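PDB 6HVG: alternansucrase from Leuconostoc mesenteroides, which is a large enzyme of glycosyl hydrolase family 70 that combines a TIM-barrel-related region with repeats of the choline-binding, cell-wall-binding type. Local coordinates for residues Y376-G381 with T1292-D1297; P445-Q450 with T472-L477; A1311-I1316 with W1323-K1328. All blocks are in the same frame, centred on the assembly; numbering follows the deposited sequence.

Interaction 1 (Y376-G381 with T1292-D1297)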
ATOM      1  N   TYR A 376      37.643  30.834 -11.194  1.00 43.20           N
ATOM      2  CA  TYR A 376      36.555  30.565 -10.275  1.00 40.70           C
ATOM      3  C   TYR A 376      35.224  30.780 -10.982  1.00 40.40           C
ATOM      4  O   TYR A 376      35.066  31.722 -11.696  1.00 41.45           O
ATOM      5  CB  TYR A 376      36.665  31.422  -9.035  1.00 39.14           C
ATOM      6  CG  TYR A 376      37.839  31.034  -8.151  1.00 41.67           C
ATOM      7  CD1 TYR A 376      37.983  29.728  -7.665  1.00 41.73           C
ATOM      8  CD2 TYR A 376      38.801  31.976  -7.773  1.00 40.28           C
ATOM      9  CE1 TYR A 376      39.052  29.386  -6.838  1.00 42.07           C
ATOM     10  CE2 TYR A 376      39.874  31.634  -6.970  1.00 41.44           C
ATOM     11  CZ  TYR A 376      39.994  30.342  -6.487  1.00 43.09           C
ATOM     12  OH  TYR A 376      41.053  29.999  -5.669  1.00 41.09           O
ATOM     13  N   GLN A 377      34.294  29.853 -10.803  1.00 41.92           N
ATOM     14  CA  GLN A 377      32.979  29.918 -11.432  1.00 43.98           C
ATOM     15  C   GLN A 377      31.921  30.560 -10.575  1.00 44.43           C
ATOM     16  O   GLN A 377      30.811  30.808 -11.054  1.00 43.88           O
ATOM     17  CB  GLN A 377      32.504  28.512 -11.804  1.00 44.17           C
ATOM     18  CG  GLN A 377      33.413  27.774 -12.765  1.00 44.58           C
ATOM     19  CD  GLN A 377      33.561  28.499 -14.062  1.00 45.19           C
ATOM     20  OE1 GLN A 377      32.645  28.538 -14.859  1.00 51.51           O
ATOM     21  NE2 GLN A 377      34.712  29.088 -14.276  1.00 47.30           N
ATOM     22  N   PHE A 378      32.244  30.806  -9.308  1.00 46.48           N
ATOM     23  CA  PHE A 378      31.322  31.550  -8.437  1.00 48.11           C
ATOM     24  C   PHE A 378      31.294  33.025  -8.825  1.00 49.92           C
ATOM     25  O   PHE A 378      32.317  33.576  -9.179  1.00 48.10           O
ATOM     26  CB  PHE A 378      31.603  31.334  -6.944  1.00 46.14           C
ATOM     27  CG  PHE A 378      33.015  31.533  -6.555  1.00 48.68           C
ATOM     28  CD1 PHE A 378      33.500  32.799  -6.336  1.00 47.59           C
ATOM     29  CD2 PHE A 378      33.860  30.434  -6.350  1.00 50.03           C
ATOM     30  CE1 PHE A 378      34.808  32.988  -5.965  1.00 49.50           C
ATOM     31  CE2 PHE A 378      35.165  30.612  -5.960  1.00 50.31           C
ATOM     32  CZ  PHE A 378      35.646  31.898  -5.771  1.00 52.88           C
ATOM     33  N   ASP A 379      30.101  33.612  -8.791  1.00 53.84           N
ATOM     34  CA  ASP A 379      29.854  34.945  -9.332  1.00 60.41           C
ATOM     35  C   ASP A 379      29.517  35.943  -8.223  1.00 60.34           C
ATOM     36  O   ASP A 379      29.078  37.041  -8.522  1.00 73.35           O
ATOM     37  CB  ASP A 379      28.683  34.931 -10.368  1.00 62.74           C
ATOM     38  CG  ASP A 379      29.131  34.564 -11.808  1.00 62.91           C
ATOM     39  OD1 ASP A 379      30.326  34.775 -12.153  1.00 63.30           O
ATOM     40  OD2 ASP A 379      28.261  34.071 -12.590  1.00 60.38           O
ATOM     41  N   GLN A 380      29.710  35.579  -6.959  1.00 58.02           N
ATOM     42  CA  GLN A 380      29.270  36.419  -5.831  1.00 56.40           C
ATOM     43  C   GLN A 380      30.434  36.720  -4.860  1.00 52.31           C
ATOM     44  O   GLN A 380      30.859  35.856  -4.125  1.00 51.56           O
ATOM     45  CB  GLN A 380      28.105  35.727  -5.085  1.00 55.68           C
ATOM     46  CG  GLN A 380      27.508  36.496  -3.901  1.00 54.69           C
ATOM     47  CD  GLN A 380      26.892  37.829  -4.296  1.00 58.80           C
ATOM     48  OE1 GLN A 380      26.009  37.890  -5.167  1.00 55.91           O
ATOM     49  NE2 GLN A 380      27.345  38.918  -3.655  1.00 62.51           N
ATOM     50  N   GLY A 381      30.946  37.944  -4.891  1.00 52.39           N
ATOM     51  CA  GLY A 381      32.069  38.368  -4.030  1.00 50.98           C
ATOM     52  C   GLY A 381      31.534  38.695  -2.652  1.00 48.22           C
ATOM     53  O   GLY A 381      30.307  38.806  -2.467  1.00 46.65           O
ATOM     54  N   THR A1292      28.016  38.203   2.871  1.00 44.60           N
ATOM     55  CA  THR A1292      27.740  36.976   2.156  1.00 43.85           C
ATOM     56  C   THR A1292      28.500  36.910   0.857  1.00 42.85           C
ATOM     57  O   THR A1292      28.572  37.888   0.134  1.00 47.17           O
ATOM     58  CB  THR A1292      26.224  36.773   1.967  1.00 44.04           C
ATOM     59  OG1 THR A1292      25.963  35.536   1.307  1.00 40.67           O
ATOM     60  CG2 THR A1292      25.631  37.894   1.168  1.00 47.38           C
ATOM     61  N   GLY A1293      29.057  35.742   0.557  1.00 40.58           N
ATOM     62  CA  GLY A1293      29.743  35.547  -0.687  1.00 39.98           C
ATOM     63  C   GLY A1293      31.026  34.806  -0.493  1.00 42.89           C
ATOM     64  O   GLY A1293      31.404  34.448   0.646  1.00 46.00           O
ATOM     65  N   PHE A1294      31.716  34.599  -1.608  1.00 41.28           N
ATOM     66  CA  PHE A1294      32.994  33.952  -1.629  1.00 42.21           C
ATOM     67  C   PHE A1294      34.094  35.021  -1.595  1.00 42.61           C
ATOM     68  O   PHE A1294      34.081  35.942  -2.389  1.00 42.04           O
ATOM     69  CB  PHE A1294      33.141  33.161  -2.925  1.00 42.93           C
ATOM     70  CG  PHE A1294      32.119  32.103  -3.117  1.00 43.21           C
ATOM     71  CD1 PHE A1294      30.891  32.414  -3.619  1.00 45.20           C
ATOM     72  CD2 PHE A1294      32.399  30.757  -2.840  1.00 43.78           C
ATOM     73  CE1 PHE A1294      29.939  31.421  -3.814  1.00 43.81           C
ATOM     74  CE2 PHE A1294      31.449  29.765  -3.036  1.00 41.40           C
ATOM     75  CZ  PHE A1294      30.219  30.104  -3.516  1.00 40.69           C
ATOM     76  N   ILE A1295      35.064  34.858  -0.703  1.00 42.42           N
ATOM     77  CA  ILE A1295      36.191  35.780  -0.630  1.00 41.16           C
ATOM     78  C   ILE A1295      37.483  34.983  -0.600  1.00 41.39           C
ATOM     79  O   ILE A1295      37.625  34.085   0.189  1.00 43.73           O
ATOM     80  CB  ILE A1295      36.100  36.683   0.607  1.00 39.68           C
ATOM     81  CG1 ILE A1295      37.172  37.791   0.518  1.00 39.67           C
ATOM     82  CG2 ILE A1295      36.150  35.855   1.894  1.00 39.30           C
ATOM     83  CD1 ILE A1295      37.100  38.825   1.623  1.00 39.84           C
ATOM     84  N   SER A1296      38.425  35.329  -1.459  1.00 42.71           N
ATOM     85  CA  SER A1296      39.741  34.704  -1.477  1.00 41.67           C
ATOM     86  C   SER A1296      40.646  35.371  -0.469  1.00 44.29           C
ATOM     87  O   SER A1296      40.518  36.563  -0.180  1.00 43.88           O
ATOM     88  CB  SER A1296      40.396  34.845  -2.858  1.00 42.76           C
ATOM     89  OG  SER A1296      40.099  33.757  -3.711  1.00 42.88           O
ATOM     90  N   ASP A1297      41.589  34.587   0.051  1.00 47.15           N
ATOM     91  CA  ASP A1297      42.743  35.120   0.790  1.00 46.92           C
ATOM     92  C   ASP A1297      44.027  34.324   0.419  1.00 47.90           C
ATOM     93  O   ASP A1297      43.999  33.448  -0.450  1.00 48.09           O
ATOM     94  CB  ASP A1297      42.443  35.208   2.293  1.00 44.10           C
ATOM     95  CG  ASP A1297      42.491  33.860   3.006  1.00 46.03           C
ATOM     96  OD1 ASP A1297      43.121  32.897   2.497  1.00 47.79           O
ATOM     97  OD2 ASP A1297      41.914  33.750   4.128  1.00 42.18           O
TER
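Gln380 O takes the backbone N-H of Phe1294, with N and O 2.9 Å apart. Gly1293 turns the corner with backbone angles that suit a residue without a side chain, and Gly381 O lies where a CB would point. Two residues before Gln380, Phe378 lays its ring on that of the same Phe1294, an offset stack with centroids 4.3 Å apart and planes only 11° from parallel. The slip is reciprocal: Phe378 CB sits 3.6 Å from the Phe1294 centroid, and Phe1294 CB is 3.7 Å from the Phe378 centroid. Tyr376 CB covers the opposite face of the Phe378 ring.

The two segments are over 900 residues apart in sequence. Their meeting fits the U-shaped chain course of family 70 enzymes, in which N-terminal and C-terminal parts build domains together. Strand 1294-1296, just past the corner at Gly1293, pairs with strand 1301-1304, whose Val1301 also touches Phe378.

Gln380 leaves the backbone with CG anti to N (chi1 -178°) and then bends at chi2, which brings NE2 back to donate to Gly381 O at 3.2 Å. Its OE1 turns the other way and accepts from Gln474 N and Lys447 NZ. At the start of 376-381, Tyr376 CE2 comes 3.9 Å from Ser1296 OG.

Interaction 2 (P445-Q450 with T472-L477)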
ATOM      1  N   PRO A 445      16.985  31.485   3.048  1.00 47.24           N
ATOM      2  CA  PRO A 445      18.031  30.514   3.305  1.00 46.04           C
ATOM      3  C   PRO A 445      19.196  30.569   2.321  1.00 46.13           C
ATOM      4  O   PRO A 445      20.322  30.246   2.694  1.00 51.59           O
ATOM      5  CB  PRO A 445      17.305  29.184   3.199  1.00 45.93           C
ATOM      6  CG  PRO A 445      16.142  29.444   2.323  1.00 46.09           C
ATOM      7  CD  PRO A 445      15.739  30.851   2.592  1.00 47.37           C
ATOM      8  N   ASP A 446      18.930  30.977   1.091  1.00 46.17           N
ATOM      9  CA  ASP A 446      19.914  30.952  -0.005  1.00 45.49           C
ATOM     10  C   ASP A 446      19.422  31.873  -1.146  1.00 43.27           C
ATOM     11  O   ASP A 446      18.280  32.312  -1.163  1.00 41.81           O
ATOM     12  CB  ASP A 446      20.134  29.510  -0.504  1.00 44.53           C
ATOM     13  CG  ASP A 446      18.817  28.687  -0.553  1.00 50.27           C
ATOM     14  OD1 ASP A 446      17.941  29.008  -1.385  1.00 51.76           O
ATOM     15  OD2 ASP A 446      18.651  27.756   0.274  1.00 48.03           O
ATOM     16  N   LYS A 447      20.283  32.135  -2.113  1.00 42.65           N
ATOM     17  CA  LYS A 447      19.938  33.010  -3.224  1.00 43.38           C
ATOM     18  C   LYS A 447      18.879  32.438  -4.162  1.00 43.76           C
ATOM     19  O   LYS A 447      18.035  33.175  -4.647  1.00 45.04           O
ATOM     20  CB  LYS A 447      21.196  33.372  -4.014  1.00 45.22           C
ATOM     21  CG  LYS A 447      22.029  34.419  -3.301  1.00 46.27           C
ATOM     22  CD  LYS A 447      23.328  34.673  -4.016  1.00 44.69           C
ATOM     23  CE  LYS A 447      23.146  35.597  -5.175  1.00 45.47           C
ATOM     24  NZ  LYS A 447      24.322  35.517  -6.084  1.00 48.66           N
ATOM     25  N   GLN A 448      18.900  31.136  -4.393  1.00 44.00           N
ATOM     26  CA  GLN A 448      17.881  30.483  -5.216  1.00 45.88           C
ATOM     27  C   GLN A 448      16.492  30.719  -4.649  1.00 45.84           C
ATOM     28  O   GLN A 448      15.599  31.146  -5.362  1.00 46.40           O
ATOM     29  CB  GLN A 448      18.144  28.971  -5.278  1.00 48.51           C
ATOM     30  CG  GLN A 448      17.244  28.180  -6.213  1.00 49.84           C
ATOM     31  CD  GLN A 448      17.370  28.595  -7.664  1.00 51.03           C
ATOM     32  OE1 GLN A 448      18.192  28.050  -8.415  1.00 55.57           O
ATOM     33  NE2 GLN A 448      16.599  29.594  -8.056  1.00 50.29           N
ATOM     34  N   THR A 449      16.320  30.467  -3.351  1.00 45.21           N
ATOM     35  CA  THR A 449      15.060  30.708  -2.698  1.00 43.44           C
ATOM     36  C   THR A 449      14.706  32.180  -2.756  1.00 45.62           C
ATOM     37  O   THR A 449      13.565  32.539  -3.011  1.00 51.02           O
ATOM     38  CB  THR A 449      15.096  30.275  -1.234  1.00 44.70           C
ATOM     39  OG1 THR A 449      15.534  28.925  -1.141  1.00 42.47           O
ATOM     40  CG2 THR A 449      13.690  30.362  -0.619  1.00 45.85           C
ATOM     41  N   GLN A 450      15.674  33.051  -2.515  1.00 46.12           N
ATOM     42  CA  GLN A 450      15.408  34.489  -2.585  1.00 48.06           C
ATOM     43  C   GLN A 450      14.886  34.868  -3.959  1.00 46.90           C
ATOM     44  O   GLN A 450      13.925  35.611  -4.064  1.00 47.59           O
ATOM     45  CB  GLN A 450      16.670  35.307  -2.261  1.00 49.77           C
ATOM     46  CG  GLN A 450      16.455  36.814  -2.275  1.00 50.51           C
ATOM     47  CD  GLN A 450      17.510  37.569  -1.523  1.00 51.94           C
ATOM     48  OE1 GLN A 450      18.488  36.984  -1.049  1.00 55.93           O
ATOM     49  NE2 GLN A 450      17.365  38.893  -1.447  1.00 54.11           N
ATOM     50  N   THR A 472      21.894  35.996 -10.057  1.00 49.02           N
ATOM     51  CA  THR A 472      21.678  37.420  -9.880  1.00 49.19           C
ATOM     52  C   THR A 472      22.426  37.858  -8.634  1.00 52.35           C
ATOM     53  O   THR A 472      22.526  37.085  -7.668  1.00 52.29           O
ATOM     54  CB  THR A 472      20.182  37.729  -9.702  1.00 49.60           C
ATOM     55  OG1 THR A 472      19.458  37.240 -10.827  1.00 48.16           O
ATOM     56  CG2 THR A 472      19.926  39.230  -9.534  1.00 49.66           C
ATOM     57  N   SER A 473      22.959  39.082  -8.658  1.00 49.79           N
ATOM     58  CA  SER A 473      23.816  39.544  -7.579  1.00 50.23           C
ATOM     59  C   SER A 473      22.993  39.694  -6.327  1.00 48.03           C
ATOM     60  O   SER A 473      21.798  39.942  -6.386  1.00 46.47           O
ATOM     61  CB  SER A 473      24.491  40.878  -7.925  1.00 52.78           C
ATOM     62  OG  SER A 473      23.679  41.994  -7.600  1.00 53.01           O
ATOM     63  N   GLN A 474      23.648  39.555  -5.189  1.00 45.83           N
ATOM     64  CA  GLN A 474      22.969  39.637  -3.927  1.00 45.97           C
ATOM     65  C   GLN A 474      22.390  41.034  -3.721  1.00 48.71           C
ATOM     66  O   GLN A 474      21.298  41.176  -3.168  1.00 53.63           O
ATOM     67  CB  GLN A 474      23.935  39.282  -2.800  1.00 45.39           C
ATOM     68  CG  GLN A 474      23.272  39.094  -1.457  1.00 47.78           C
ATOM     69  CD  GLN A 474      22.347  37.911  -1.443  1.00 46.73           C
ATOM     70  OE1 GLN A 474      22.791  36.788  -1.599  1.00 47.16           O
ATOM     71  NE2 GLN A 474      21.038  38.156  -1.269  1.00 46.49           N
ATOM     72  N   LYS A 475      23.136  42.062  -4.117  1.00 51.30           N
ATOM     73  CA  LYS A 475      22.686  43.446  -3.958  1.00 53.04           C
ATOM     74  C   LYS A 475      21.377  43.664  -4.712  1.00 50.51           C
ATOM     75  O   LYS A 475      20.433  44.211  -4.165  1.00 50.34           O
ATOM     76  CB  LYS A 475      23.765  44.379  -4.486  1.00 60.07           C
ATOM     77  CG  LYS A 475      23.399  45.864  -4.552  1.00 67.31           C
ATOM     78  CD  LYS A 475      23.775  46.611  -3.285  1.00 72.62           C
ATOM     79  CE  LYS A 475      23.557  48.110  -3.427  1.00 72.76           C
ATOM     80  NZ  LYS A 475      22.103  48.421  -3.522  1.00 76.43           N
ATOM     81  N   THR A 476      21.321  43.212  -5.967  1.00 48.19           N
ATOM     82  CA  THR A 476      20.135  43.335  -6.794  1.00 47.53           C
ATOM     83  C   THR A 476      18.941  42.623  -6.167  1.00 50.63           C
ATOM     84  O   THR A 476      17.844  43.167  -6.166  1.00 53.15           O
ATOM     85  CB  THR A 476      20.367  42.765  -8.204  1.00 46.25           C
ATOM     86  OG1 THR A 476      21.443  43.474  -8.838  1.00 44.11           O
ATOM     87  CG2 THR A 476      19.096  42.888  -9.063  1.00 45.90           C
ATOM     88  N   LEU A 477      19.151  41.423  -5.624  1.00 49.01           N
ATOM     89  CA  LEU A 477      18.060  40.654  -5.036  1.00 50.29           C
ATOM     90  C   LEU A 477      17.505  41.339  -3.798  1.00 51.53           C
ATOM     91  O   LEU A 477      16.288  41.418  -3.625  1.00 55.80           O
ATOM     92  CB  LEU A 477      18.521  39.246  -4.678  1.00 50.39           C
ATOM     93  CG  LEU A 477      18.943  38.333  -5.838  1.00 48.90           C
ATOM     94  CD1 LEU A 477      19.653  37.125  -5.268  1.00 48.64           C
ATOM     95  CD2 LEU A 477      17.758  37.892  -6.667  1.00 49.36           C
TER
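Lys447 and Gln474 stand with their CA atoms 7.3 Å apart, and Gln450 and Leu477 follow at 7.1 Å; the first turns of the two helices lie next to each other, both starting at the same end of the contact. Between them, the side chains of Gln450 and Gln474 cross at about a right angle. Gln474 NE2 donates to Gln450 OE1 at 2.8 Å. The acceptor lies in the amide plane of Gln474, but the donor stands above the carbonyl plane of Gln450, 36° out of it, and the bond is bent. Gln474 reaches this place because its chain folds at chi2, whereas Gln450 is extended beyond CG. The other arm of the Gln450 amide, NE2, lies 3.4 Å from Leu477 CB and donates to Asn478 OD1, so both ends of this buried amide are engaged.

Lys447 spans the upstream end of the contact. Its CG and CD pass Gln474 OE1, and its CE rests 3.8 Å from Leu477 CD1. A bend at chi3 (81°) turns the amine toward the loop before the second helix. There NZ donates to Ala470 O and makes a weak bond to Thr472 O at 2.9 Å.

Asp446 caps the first helix: OD1 accepts from Thr449 N at 2.9 Å, while OD2 takes Trp1265 NE1. Ser473 stands at the N-cap position of the other helix, its OG bonded to Thr476 OG1 at 3.0 Å. What results is two helices, 447-462 and 474-495, packed at their amino ends through side-chain amides and a lysine, within a helical part of the family 70 fold.

Interaction 3 (A1311-I1316 with W1323-K1328)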
ATOM      1  N   ALA A1311      31.331  29.367   6.265  1.00 43.23           N
ATOM      2  CA  ALA A1311      31.142  27.956   5.947  1.00 44.98           C
ATOM      3  C   ALA A1311      32.318  27.159   6.461  1.00 44.71           C
ATOM      4  O   ALA A1311      33.450  27.356   6.034  1.00 48.27           O
ATOM      5  CB  ALA A1311      31.009  27.767   4.430  1.00 45.41           C
ATOM      6  N   LYS A1312      32.049  26.251   7.376  1.00 46.73           N
ATOM      7  CA  LYS A1312      33.044  25.285   7.856  1.00 49.50           C
ATOM      8  C   LYS A1312      32.440  23.909   7.901  1.00 46.41           C
ATOM      9  O   LYS A1312      31.353  23.736   8.447  1.00 44.56           O
ATOM     10  CB  LYS A1312      33.528  25.614   9.276  1.00 52.93           C
ATOM     11  CG  LYS A1312      34.124  26.983   9.411  1.00 56.94           C
ATOM     12  CD  LYS A1312      34.814  27.165  10.749  1.00 59.73           C
ATOM     13  CE  LYS A1312      35.533  28.505  10.760  1.00 61.84           C
ATOM     14  NZ  LYS A1312      36.211  28.786  12.042  1.00 68.29           N
ATOM     15  N   ASP A1313      33.155  22.935   7.331  1.00 46.43           N
ATOM     16  CA  ASP A1313      32.769  21.529   7.377  1.00 48.11           C
ATOM     17  C   ASP A1313      31.358  21.372   6.818  1.00 45.53           C
ATOM     18  O   ASP A1313      30.441  20.956   7.513  1.00 44.63           O
ATOM     19  CB  ASP A1313      32.889  21.011   8.813  1.00 50.43           C
ATOM     20  CG  ASP A1313      32.640  19.521   8.936  1.00 52.63           C
ATOM     21  OD1 ASP A1313      32.885  18.775   7.957  1.00 48.22           O
ATOM     22  OD2 ASP A1313      32.224  19.112  10.054  1.00 56.65           O
ATOM     23  N   THR A1314      31.204  21.765   5.563  1.00 43.22           N
ATOM     24  CA  THR A1314      29.905  21.788   4.927  1.00 42.60           C
ATOM     25  C   THR A1314      30.040  21.897   3.422  1.00 40.42           C
ATOM     26  O   THR A1314      31.029  22.407   2.917  1.00 40.97           O
ATOM     27  CB  THR A1314      29.063  22.957   5.427  1.00 42.23           C
ATOM     28  OG1 THR A1314      27.707  22.758   5.067  1.00 42.12           O
ATOM     29  CG2 THR A1314      29.526  24.253   4.823  1.00 46.38           C
ATOM     30  N   PHE A1315      29.034  21.413   2.720  1.00 39.49           N
ATOM     31  CA  PHE A1315      28.960  21.542   1.265  1.00 38.88           C
ATOM     32  C   PHE A1315      28.124  22.775   0.931  1.00 35.22           C
ATOM     33  O   PHE A1315      27.160  23.065   1.611  1.00 33.85           O
ATOM     34  CB  PHE A1315      28.318  20.293   0.665  1.00 39.84           C
ATOM     35  CG  PHE A1315      29.258  19.130   0.529  1.00 40.31           C
ATOM     36  CD1 PHE A1315      29.482  18.252   1.575  1.00 41.16           C
ATOM     37  CD2 PHE A1315      29.909  18.913  -0.669  1.00 42.12           C
ATOM     38  CE1 PHE A1315      30.336  17.166   1.413  1.00 41.56           C
ATOM     39  CE2 PHE A1315      30.759  17.843  -0.834  1.00 41.50           C
ATOM     40  CZ  PHE A1315      30.985  16.982   0.208  1.00 41.55           C
ATOM     41  N   ILE A1316      28.517  23.506  -0.091  1.00 35.13           N
ATOM     42  CA  ILE A1316      27.870  24.772  -0.451  1.00 37.45           C
ATOM     43  C   ILE A1316      27.713  24.828  -1.954  1.00 37.82           C
ATOM     44  O   ILE A1316      28.623  24.439  -2.708  1.00 34.86           O
ATOM     45  CB  ILE A1316      28.713  26.000  -0.020  1.00 40.45           C
ATOM     46  CG1 ILE A1316      28.823  26.104   1.501  1.00 40.46           C
ATOM     47  CG2 ILE A1316      28.116  27.288  -0.569  1.00 43.16           C
ATOM     48  CD1 ILE A1316      27.541  26.530   2.215  1.00 40.46           C
ATOM     49  N   TRP A1323      28.989  22.968  -7.011  1.00 40.55           N
ATOM     50  CA  TRP A1323      29.086  22.568  -5.615  1.00 39.14           C
ATOM     51  C   TRP A1323      30.511  22.618  -5.137  1.00 39.02           C
ATOM     52  O   TRP A1323      31.443  22.318  -5.891  1.00 39.30           O
ATOM     53  CB  TRP A1323      28.530  21.155  -5.414  1.00 38.98           C
ATOM     54  CG  TRP A1323      27.046  21.117  -5.368  1.00 38.53           C
ATOM     55  CD1 TRP A1323      26.189  21.028  -6.439  1.00 37.70           C
ATOM     56  CD2 TRP A1323      26.223  21.192  -4.202  1.00 37.95           C
ATOM     57  NE1 TRP A1323      24.897  21.016  -6.001  1.00 37.05           N
ATOM     58  CE2 TRP A1323      24.883  21.109  -4.633  1.00 36.27           C
ATOM     59  CE3 TRP A1323      26.486  21.283  -2.828  1.00 38.57           C
ATOM     60  CZ2 TRP A1323      23.808  21.162  -3.748  1.00 34.65           C
ATOM     61  CZ3 TRP A1323      25.404  21.308  -1.941  1.00 37.49           C
ATOM     62  CH2 TRP A1323      24.087  21.255  -2.411  1.00 35.21           C
ATOM     63  N   TYR A1324      30.668  22.981  -3.863  1.00 40.04           N
ATOM     64  CA  TYR A1324      31.975  23.082  -3.202  1.00 40.74           C
ATOM     65  C   TYR A1324      31.938  22.438  -1.820  1.00 40.32           C
ATOM     66  O   TYR A1324      30.875  22.353  -1.199  1.00 40.76           O
ATOM     67  CB  TYR A1324      32.343  24.558  -3.043  1.00 41.62           C
ATOM     68  CG  TYR A1324      32.263  25.334  -4.334  1.00 39.60           C
ATOM     69  CD1 TYR A1324      31.074  25.912  -4.735  1.00 38.86           C
ATOM     70  CD2 TYR A1324      33.370  25.464  -5.152  1.00 39.93           C
ATOM     71  CE1 TYR A1324      30.985  26.606  -5.913  1.00 40.45           C
ATOM     72  CE2 TYR A1324      33.300  26.163  -6.331  1.00 41.48           C
ATOM     73  CZ  TYR A1324      32.111  26.730  -6.709  1.00 41.86           C
ATOM     74  OH  TYR A1324      32.045  27.411  -7.897  1.00 43.02           O
ATOM     75  N   TYR A1325      33.096  21.989  -1.343  1.00 38.42           N
ATOM     76  CA  TYR A1325      33.224  21.553   0.040  1.00 37.24           C
ATOM     77  C   TYR A1325      34.219  22.451   0.798  1.00 38.41           C
ATOM     78  O   TYR A1325      35.332  22.689   0.342  1.00 36.96           O
ATOM     79  CB  TYR A1325      33.691  20.101   0.109  1.00 36.30           C
ATOM     80  CG  TYR A1325      33.908  19.665   1.514  1.00 36.49           C
ATOM     81  CD1 TYR A1325      32.840  19.551   2.398  1.00 38.00           C
ATOM     82  CD2 TYR A1325      35.168  19.414   1.997  1.00 36.40           C
ATOM     83  CE1 TYR A1325      33.041  19.200   3.716  1.00 37.28           C
ATOM     84  CE2 TYR A1325      35.368  19.057   3.314  1.00 35.37           C
ATOM     85  CZ  TYR A1325      34.305  18.965   4.159  1.00 36.38           C
ATOM     86  OH  TYR A1325      34.495  18.583   5.461  1.00 42.65           O
ATOM     87  N   PHE A1326      33.792  22.939   1.957  1.00 38.21           N
ATOM     88  CA  PHE A1326      34.625  23.745   2.818  1.00 40.17           C
ATOM     89  C   PHE A1326      35.035  22.926   4.031  1.00 42.66           C
ATOM     90  O   PHE A1326      34.171  22.416   4.756  1.00 45.64           O
ATOM     91  CB  PHE A1326      33.875  25.032   3.253  1.00 40.58           C
ATOM     92  CG  PHE A1326      33.703  26.016   2.141  1.00 40.07           C
ATOM     93  CD1 PHE A1326      32.750  25.816   1.180  1.00 39.42           C
ATOM     94  CD2 PHE A1326      34.523  27.120   2.033  1.00 40.09           C
ATOM     95  CE1 PHE A1326      32.603  26.703   0.136  1.00 39.87           C
ATOM     96  CE2 PHE A1326      34.379  28.012   0.993  1.00 38.99           C
ATOM     97  CZ  PHE A1326      33.421  27.804   0.040  1.00 38.41           C
ATOM     98  N   ASP A1327      36.347  22.840   4.264  1.00 43.66           N
ATOM     99  CA  ASP A1327      36.913  22.015   5.342  1.00 44.43           C
ATOM    100  C   ASP A1327      36.683  22.590   6.736  1.00 45.99           C
ATOM    101  O   ASP A1327      36.095  23.668   6.895  1.00 45.48           O
ATOM    102  CB  ASP A1327      38.405  21.731   5.077  1.00 46.74           C
ATOM    103  CG  ASP A1327      39.290  22.988   5.082  1.00 50.11           C
ATOM    104  OD1 ASP A1327      38.987  23.952   5.818  1.00 51.82           O
ATOM    105  OD2 ASP A1327      40.316  23.005   4.359  1.00 50.69           O
ATOM    106  N   LYS A1328      37.144  21.863   7.744  1.00 51.51           N
ATOM    107  CA  LYS A1328      37.035  22.310   9.125  1.00 56.81           C
ATOM    108  C   LYS A1328      37.622  23.695   9.348  1.00 52.77           C
ATOM    109  O   LYS A1328      37.075  24.482  10.120  1.00 55.07           O
ATOM    110  CB  LYS A1328      37.752  21.331  10.031  1.00 66.06           C
ATOM    111  CG  LYS A1328      37.139  19.943  10.192  1.00 76.94           C
ATOM    112  CD  LYS A1328      38.043  19.064  11.059  1.00 90.16           C
ATOM    113  CE  LYS A1328      39.537  19.114  10.659  1.00 91.97           C
ATOM    114  NZ  LYS A1328      40.405  18.248  11.495  1.00 89.35           N
TER
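Tyr1325 CB lies over one face of the Phe1315 ring, 4.1 Å from its centroid. With CG anti to the backbone N (chi1 177°), the tyrosine heads back along the partner strand. CD1 is still over the phenylalanine, 3.6 Å from Phe1315 CE1, and also comes close to Thr1314 O; CE1 passes Thr1314 N. The two rings meet obliquely, at 46°. At the tip, OH donates to Asp1313 OD1 at 3.0 Å, meeting that oxygen's anti lone pair, on the side away from OD2, and the carboxylate stands nearly perpendicular to the ring.

Asp1313 itself sits in a G1 beta bulge: it and Thr1314 both face Phe1326. Thr1314 N donates to Phe1326 O, Asp1313 N reaches that oxygen weakly, and Asp1313 N also donates to Asp1327 O at 3.1 Å. The regular antiparallel bonding continues with Phe1326 N to Thr1314 O and a reciprocal pair between Ile1316 and Tyr1324.

On the other face of the sheet, Ala1311 CB lies over the Phe1326 ring, 3.9 Å from its CG, and Ile1316 CG1 approaches Phe1326 CD1 at 4.0 Å. This is a hairpin of a putative cell-wall-binding repeat, clasped from two sides: Val1345 of strand 1342-1345 packs on Phe1315 and Tyr1325, while Tyr1303 of strand 1301-1304 packs on Ala1311, Ile1316 and Phe1326.

In the fold
Interaction 1 is the middle piece, its centre about 14 Å from that of interaction 2 and about 13 Å from that of interaction 3. Toward the helices the join is through Gln380, whose amide oxygen serves both helix starts, and through Thr1292 CG2, packed 3.7 Å from Gln474 CG. Toward the hairpin the join is aromatic: Phe1294 CE2 is 4.1 Å from Phe1326 CZ. Interactions 2 and 3 do not touch, their nearest atoms being about 8 Å apart. All three lie well out from the middle of the chain, centres 40 to 48 Å away, and none contains a calcium ligand; those are Glu575, Asp581, Asn625 and Asp1159.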